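Local coordinates for COPII coat assembly protein SEC16 (Saccharomyces cerevisiae, PDB 3MZK), which helps start assembly of the COPII coat that forms transport vesicles at the endoplasmic reticulum and select their cargo, and also takes part in autophagy, at residues Ala248-Val259 with Val277-Leu288. Residues are numbered along the deposited sequence; the frame is centred on the assembly and turned at random.
Sequences ASENWKSIVAAV and VLEFLIEFGIFL
The ring of Phe-280 lies between Val-259 CG2 on one face and Phe-284 CB, from its own helix, on the opposite face. Val-259 CG2 stands 4.1 Å from the ring centroid and 24° off the normal, which meets the geometry of a CH-pi contact. Ile-255 CG2 reaches the same ring obliquely, 4.0 Å from Phe-280 CZ. The Phe-284 ring is a knob in a hole formed by Ala-248, Trp-252, Ile-255 and Val-256. Leu-288 CG, one turn on in the same helix, lies over one face near the rim. With CG anti to the backbone N (chi1 -166°), Phe-284 carries its edge to the junction of helices 242-250 and 252-261, meeting Ala-248 O of the first, 3.7 Å from Phe-284 CZ, and Val-256 CG2 of the second. Phe-287 packs on the last turn of helix 242-250, its CE2 4.0 Å from Ser-249 CB. An alanine at Phe-280 would remove the ring and is likely to leave Val-259 and Ile-255 without their shared aromatic partner. Helices 252-259 and 277-288 run nearly antiparallel, at 168° with axes 11.5 Å apart, a spacing consistent with the bulky phenylalanines between them; Val-259 CG1 meets Val-277 CG1 at 3.8 Å. Leu-222 and Leu-300 extend this core to helices 214-226 and 294-303 of the ACE1-like alpha-helical Sec23-binding domain. Since no hydrogen bond crosses this buried interface, its cohesion rests on apolar contacts and the Phe-284 knob-into-hole packing.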
loop_
_atom_site.group_PDB
_atom_site.type_symbol
_atom_site.label_atom_id
_atom_site.label_comp_id
_atom_site.label_asym_id
_atom_site.label_seq_id
_atom_site.Cartn_x
_atom_site.Cartn_y
_atom_site.Cartn_z
ATOM N N ALA B 248 17.648 -22.865 17.195
ATOM C CA ALA B 248 17.329 -22.275 15.900
ATOM C C ALA B 248 18.238 -22.791 14.795
ATOM O O ALA B 248 17.776 -23.109 13.698
ATOM C CB ALA B 248 17.403 -20.759 15.976
ATOM N N SER B 249 19.531 -22.870 15.084
ATOM C CA SER B 249 20.496 -23.312 14.084
ATOM C C SER B 249 20.412 -24.820 13.865
ATOM O O SER B 249 20.710 -25.314 12.781
ATOM C CB SER B 249 21.914 -22.901 14.481
ATOM O OG SER B 249 22.283 -23.474 15.723
ATOM N N GLU B 250 19.993 -25.546 14.895
ATOM C CA GLU B 250 19.877 -26.994 14.794
ATOM C C GLU B 250 18.600 -27.416 14.067
ATOM O O GLU B 250 18.561 -28.473 13.441
ATOM C CB GLU B 250 19.947 -27.639 16.180
ATOM N N ASN B 251 17.563 -26.585 14.140
ATOM C CA ASN B 251 16.275 -26.916 13.528
ATOM C C ASN B 251 15.839 -25.970 12.415
ATOM O O ASN B 251 14.649 -25.861 12.130
ATOM C CB ASN B 251 15.175 -26.978 14.589
ATOM C CG ASN B 251 15.409 -28.074 15.603
ATOM O OD1 ASN B 251 14.938 -29.199 15.437
ATOM N ND2 ASN B 251 16.145 -27.754 16.659
ATOM N N TRP B 252 16.795 -25.300 11.781
ATOM C CA TRP B 252 16.472 -24.287 10.781
ATOM C C TRP B 252 15.617 -24.833 9.647
ATOM O O TRP B 252 14.783 -24.123 9.091
ATOM C CB TRP B 252 17.742 -23.654 10.211
ATOM C CG TRP B 252 18.538 -24.558 9.311
ATOM C CD1 TRP B 252 19.522 -25.427 9.685
ATOM C CD2 TRP B 252 18.426 -24.672 7.887
ATOM N NE1 TRP B 252 20.025 -26.076 8.584
ATOM C CE2 TRP B 252 19.369 -25.631 7.468
ATOM C CE3 TRP B 252 17.616 -24.059 6.927
ATOM C CZ2 TRP B 252 19.526 -25.989 6.135
ATOM C CZ3 TRP B 252 17.774 -24.419 5.601
ATOM C CH2 TRP B 252 18.721 -25.373 5.217
ATOM N N LYS B 253 15.821 -26.097 9.303
ATOM C CA LYS B 253 15.086 -26.698 8.198
ATOM C C LYS B 253 13.572 -26.727 8.424
ATOM O O LYS B 253 12.805 -26.328 7.551
ATOM C CB LYS B 253 15.616 -28.099 7.904
ATOM C CG LYS B 253 16.764 -28.114 6.929
ATOM C CD LYS B 253 17.177 -29.534 6.611
ATOM C CE LYS B 253 18.360 -29.583 5.669
ATOM N NZ LYS B 253 18.794 -30.985 5.467
ATOM N N SER B 254 13.151 -27.200 9.595
ATOM C CA SER B 254 11.730 -27.291 9.917
ATOM C C SER B 254 11.126 -25.919 10.190
ATOM O O SER B 254 9.937 -25.703 9.972
ATOM C CB SER B 254 11.506 -28.219 11.113
ATOM O OG SER B 254 12.283 -27.814 12.226
ATOM N N ILE B 255 11.953 -24.997 10.672
ATOM C CA ILE B 255 11.508 -23.635 10.946
ATOM C C ILE B 255 11.107 -22.919 9.658
ATOM O O ILE B 255 9.987 -22.440 9.522
ATOM C CB ILE B 255 12.601 -22.817 11.651
ATOM C CG1 ILE B 255 12.926 -23.427 13.014
ATOM C CG2 ILE B 255 12.166 -21.375 11.801
ATOM C CD1 ILE B 255 13.981 -22.664 13.787
ATOM N N VAL B 256 12.032 -22.850 8.713
ATOM C CA VAL B 256 11.749 -22.238 7.427
ATOM C C VAL B 256 10.572 -22.940 6.752
ATOM O O VAL B 256 9.707 -22.293 6.168
ATOM C CB VAL B 256 12.996 -22.260 6.510
ATOM C CG1 VAL B 256 12.674 -21.674 5.142
ATOM C CG2 VAL B 256 14.120 -21.487 7.159
ATOM N N ALA B 257 10.537 -24.266 6.849
ATOM C CA ALA B 257 9.470 -25.056 6.237
ATOM C C ALA B 257 8.103 -24.682 6.800
ATOM O O ALA B 257 7.117 -24.630 6.068
ATOM C CB ALA B 257 9.734 -26.549 6.414
ATOM N N ALA B 258 8.054 -24.416 8.101
ATOM C CA ALA B 258 6.820 -23.999 8.750
ATOM C C ALA B 258 6.342 -22.665 8.194
ATOM O O ALA B 258 5.158 -22.492 7.899
ATOM C CB ALA B 258 7.006 -23.907 10.254
ATOM N N VAL B 259 7.269 -21.723 8.048
ATOM C CA VAL B 259 6.931 -20.407 7.523
ATOM C C VAL B 259 6.399 -20.490 6.096
ATOM O O VAL B 259 5.350 -19.930 5.785
ATOM C CB VAL B 259 8.135 -19.449 7.572
ATOM C CG1 VAL B 259 7.839 -18.184 6.787
ATOM C CG2 VAL B 259 8.489 -19.120 9.011
ATOM N N VAL B 277 7.878 -12.402 4.801
ATOM C CA VAL B 277 8.565 -13.677 4.687
ATOM C C VAL B 277 9.959 -13.444 4.108
ATOM O O VAL B 277 10.920 -14.136 4.453
ATOM C CB VAL B 277 7.767 -14.671 3.816
ATOM C CG1 VAL B 277 8.497 -16.004 3.704
ATOM C CG2 VAL B 277 6.391 -14.888 4.402
ATOM N N LEU B 278 10.066 -12.451 3.237
ATOM C CA LEU B 278 11.357 -12.093 2.679
ATOM C C LEU B 278 12.302 -11.586 3.770
ATOM O O LEU B 278 13.451 -12.011 3.824
ATOM C CB LEU B 278 11.210 -11.066 1.553
ATOM C CG LEU B 278 12.512 -10.793 0.797
ATOM C CD1 LEU B 278 13.165 -12.106 0.377
ATOM C CD2 LEU B 278 12.279 -9.895 -0.407
ATOM N N GLU B 279 11.827 -10.691 4.639
ATOM C CA GLU B 279 12.648 -10.226 5.755
ATOM C C GLU B 279 13.154 -11.409 6.570
ATOM O O GLU B 279 14.337 -11.495 6.894
ATOM C CB GLU B 279 11.876 -9.294 6.683
ATOM C CG GLU B 279 11.279 -8.060 6.036
ATOM C CD GLU B 279 10.462 -7.239 7.025
ATOM O OE1 GLU B 279 10.913 -7.095 8.182
ATOM O OE2 GLU B 279 9.368 -6.756 6.655
ATOM N N PHE B 280 12.245 -12.319 6.902
ATOM C CA PHE B 280 12.591 -13.484 7.706
ATOM C C PHE B 280 13.700 -14.327 7.082
ATOM O O PHE B 280 14.590 -14.811 7.778
ATOM C CB PHE B 280 11.363 -14.359 7.952
ATOM C CG PHE B 280 11.701 -15.751 8.374
ATOM C CD1 PHE B 280 12.134 -16.011 9.659
ATOM C CD2 PHE B 280 11.612 -16.798 7.480
ATOM C CE1 PHE B 280 12.459 -17.294 10.046
ATOM C CE2 PHE B 280 11.939 -18.080 7.863
ATOM C CZ PHE B 280 12.362 -18.325 9.147
ATOM N N LEU B 281 13.638 -14.515 5.770
ATOM C CA LEU B 281 14.612 -15.356 5.090
ATOM C C LEU B 281 16.006 -14.737 5.129
ATOM O O LEU B 281 16.996 -15.417 5.399
ATOM C CB LEU B 281 14.183 -15.627 3.648
ATOM C CG LEU B 281 13.009 -16.595 3.482
ATOM C CD1 LEU B 281 12.659 -16.788 2.020
ATOM C CD2 LEU B 281 13.343 -17.917 4.124
ATOM N N ILE B 282 16.081 -13.439 4.868
ATOM C CA ILE B 282 17.355 -12.746 4.896
ATOM C C ILE B 282 17.891 -12.608 6.323
ATOM O O ILE B 282 19.033 -12.970 6.597
ATOM C CB ILE B 282 17.246 -11.389 4.215
ATOM C CG1 ILE B 282 16.775 -11.587 2.773
ATOM C CG2 ILE B 282 18.577 -10.667 4.261
ATOM C CD1 ILE B 282 16.524 -10.298 2.029
ATOM N N GLU B 283 17.068 -12.103 7.234
ATOM C CA GLU B 283 17.467 -11.992 8.637
ATOM C C GLU B 283 17.979 -13.314 9.202
ATOM O O GLU B 283 18.974 -13.350 9.924
ATOM C CB GLU B 283 16.301 -11.488 9.481
ATOM C CG GLU B 283 16.053 -10.006 9.333
ATOM C CD GLU B 283 17.234 -9.191 9.797
ATOM O OE1 GLU B 283 17.731 -9.460 10.911
ATOM O OE2 GLU B 283 17.675 -8.295 9.048
ATOM N N PHE B 284 17.286 -14.396 8.870
ATOM C CA PHE B 284 17.628 -15.718 9.375
ATOM C C PHE B 284 18.830 -16.291 8.620
ATOM O O PHE B 284 19.631 -17.043 9.181
ATOM C CB PHE B 284 16.423 -16.656 9.253
ATOM C CG PHE B 284 16.561 -17.928 10.037
ATOM C CD1 PHE B 284 15.861 -19.060 9.669
ATOM C CD2 PHE B 284 17.377 -17.986 11.150
ATOM C CE1 PHE B 284 15.981 -20.234 10.390
ATOM C CE2 PHE B 284 17.503 -19.153 11.872
ATOM C CZ PHE B 284 16.802 -20.278 11.492
ATOM N N GLY B 285 18.948 -15.934 7.343
ATOM C CA GLY B 285 20.095 -16.324 6.541
ATOM C C GLY B 285 21.379 -15.645 6.991
ATOM O O GLY B 285 22.475 -16.111 6.688
ATOM N N ILE B 286 21.238 -14.534 7.710
ATOM C CA ILE B 286 22.374 -13.828 8.282
ATOM C C ILE B 286 22.809 -14.528 9.557
ATOM O O ILE B 286 23.977 -14.864 9.728
ATOM C CB ILE B 286 22.019 -12.368 8.609
ATOM C CG1 ILE B 286 22.033 -11.522 7.336
ATOM C CG2 ILE B 286 22.984 -11.798 9.632
ATOM C CD1 ILE B 286 21.389 -10.176 7.503
ATOM N N PHE B 287 21.855 -14.751 10.450
ATOM C CA PHE B 287 22.117 -15.469 11.687
ATOM C C PHE B 287 22.902 -16.749 11.428
ATOM O O PHE B 287 23.893 -17.026 12.100
ATOM C CB PHE B 287 20.800 -15.793 12.392
ATOM C CG PHE B 287 20.919 -16.851 13.445
ATOM C CD1 PHE B 287 21.375 -16.535 14.713
ATOM C CD2 PHE B 287 20.564 -18.161 13.172
ATOM C CE1 PHE B 287 21.480 -17.508 15.684
ATOM C CE2 PHE B 287 20.668 -19.138 14.140
ATOM C CZ PHE B 287 21.126 -18.811 15.397
ATOM N N LEU B 288 22.452 -17.526 10.447
ATOM C CA LEU B 288 23.071 -18.810 10.134
ATOM C C LEU B 288 24.517 -18.647 9.691
ATOM O O LEU B 288 25.374 -19.464 10.028
ATOM C CB LEU B 288 22.271 -19.548 9.057
ATOM C CG LEU B 288 20.902 -20.038 9.528
ATOM C CD1 LEU B 288 20.078 -20.587 8.364
ATOM C CD2 LEU B 288 21.071 -21.076 10.628
#